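Local coordinates for protein putative N-acetylmuramoyl-L-alanine amidase,autolysin cwp6 (Peptoclostridium difficile, PDB 5J72) that probably hydrolyses the amide bond between N-acetylmuramoyl residues and L-alanine in peptidoglycan, as a zinc-dependent autolysin attached to the cell wall through CWB2 domains, at residues 137-140 with 141-144. Sequence-based numbering, arbitrary orientation.
Sequences GATR and FETA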
loop_
_atom_site.group_PDB
_atom_site.type_symbol
_atom_site.label_atom_id
_atom_site.label_comp_id
_atom_site.label_asym_id
_atom_site.label_seq_id
_atom_site.Cartn_x
_atom_site.Cartn_y
_atom_site.Cartn_z
ATOM N N GLY A 137 -13.493 13.617 -3.410
ATOM C CA GLY A 137 -14.754 14.352 -3.469
ATOM C C GLY A 137 -15.713 13.794 -2.408
ATOM O O GLY A 137 -15.287 13.005 -1.553
ATOM N N ALA A 138 -16.998 14.168 -2.460
ATOM C CA ALA A 138 -18.027 13.748 -1.494
ATOM C C ALA A 138 -18.241 12.257 -1.461
ATOM O O ALA A 138 -18.427 11.701 -0.390
ATOM C CB ALA A 138 -19.345 14.433 -1.827
ATOM N N THR A 139 -18.239 11.591 -2.621
ATOM C CA THR A 139 -18.398 10.149 -2.671
ATOM C C THR A 139 -17.318 9.543 -3.567
ATOM O O THR A 139 -16.518 10.272 -4.182
ATOM C CB THR A 139 -19.787 9.765 -3.216
ATOM O OG1 THR A 139 -19.780 9.885 -4.639
ATOM C CG2 THR A 139 -20.912 10.698 -2.683
ATOM N N ARG A 140 -17.321 8.230 -3.636
ATOM C CA ARG A 140 -16.395 7.498 -4.446
ATOM C C ARG A 140 -16.466 8.002 -5.934
ATOM O O ARG A 140 -15.433 8.009 -6.607
ATOM C CB ARG A 140 -16.743 6.013 -4.388
ATOM C CG ARG A 140 -18.173 5.700 -4.843
ATOM C CD ARG A 140 -18.588 4.215 -4.469
ATOM N NE ARG A 140 -18.478 4.054 -3.010
ATOM C CZ ARG A 140 -18.372 2.900 -2.362
ATOM N NH1 ARG A 140 -18.420 1.749 -3.020
ATOM N NH2 ARG A 140 -18.173 2.891 -1.054
ATOM N N PHE A 141 -17.653 8.375 -6.421
ATOM C CA PHE A 141 -17.798 8.853 -7.818
ATOM C C PHE A 141 -17.000 10.141 -8.012
ATOM O O PHE A 141 -16.301 10.241 -9.002
ATOM C CB PHE A 141 -19.284 9.134 -8.162
ATOM C CG PHE A 141 -20.082 7.879 -8.112
ATOM C CD1 PHE A 141 -20.170 7.050 -9.220
ATOM C CD2 PHE A 141 -20.708 7.477 -6.927
ATOM C CE1 PHE A 141 -20.864 5.833 -9.159
ATOM C CE2 PHE A 141 -21.402 6.262 -6.868
ATOM C CZ PHE A 141 -21.474 5.447 -7.982
ATOM N N GLU A 142 -17.124 11.137 -7.067
ATOM C CA GLU A 142 -16.380 12.375 -7.233
ATOM C C GLU A 142 -14.922 12.154 -6.988
ATOM O O GLU A 142 -14.107 12.869 -7.580
ATOM C CB GLU A 142 -16.857 13.503 -6.292
ATOM C CG GLU A 142 -18.267 13.987 -6.586
ATOM C CD GLU A 142 -19.331 13.081 -5.990
ATOM O OE1 GLU A 142 -19.032 12.280 -5.080
ATOM O OE2 GLU A 142 -20.475 13.159 -6.451
ATOM N N THR A 143 -14.559 11.203 -6.106
ATOM C CA THR A 143 -13.138 10.954 -5.894
ATOM C C THR A 143 -12.524 10.387 -7.217
ATOM O O THR A 143 -11.415 10.810 -7.564
ATOM C CB THR A 143 -12.926 9.973 -4.719
ATOM O OG1 THR A 143 -13.139 10.723 -3.548
ATOM C CG2 THR A 143 -11.475 9.406 -4.645
ATOM N N ALA A 144 -13.234 9.475 -7.917
ATOM C CA ALA A 144 -12.695 8.935 -9.176
ATOM C C ALA A 144 -12.496 10.113 -10.194
ATOM O O ALA A 144 -11.523 10.133 -10.956
ATOM C CB ALA A 144 -13.630 7.896 -9.756
#
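Thr-139 and Glu-142 grip each other at the start of helix 140-151, the Glu-142 carboxylate taking the backbone N-H and hydroxyl of Thr-139 while Thr-139 OG1 caps the N-H of Phe-141. Two donors converge on Glu-142 OE1: Thr-139 N at 2.7 Å and Thr-139 OG1, a short 2.5 Å away. They come from opposite faces of the carboxylate plane, the hydroxyl on the syn side. A bend at chi2 (81°) folds the glutamate back over the first turn to receive them. While its proton points to the carboxylate, Thr-139 OG1 accepts from Phe-141 N at 3.2 Å, a distinctly bent bond (136°).

Backbone bonds then start the helix, from Thr-143 N to Thr-139 O and from Ala-144 N to Arg-140 O. A further tie reaches back into the loop, where Gly-137 N donates to Thr-143 OG1 over 2.9 Å, nearly straight at 163°. Gly-137 CA lies 3.6 Å from Glu-142 CB.

Around the aromatic ring, Thr-139 OG1 lies at the edge in its plane, 3.4 Å from Phe-141 CD2, while Arg-140 CG lies obliquely beside the ring. The guanidinium runs on to Gly-164 O, and the ring packs against Leu-186 and helix 194-203. With Glu-142 OE1 accepting from Thr-139 N and Thr-139 at the N-cap, this is a capping box, here opening a helix of a CWB2 cell wall-binding domain.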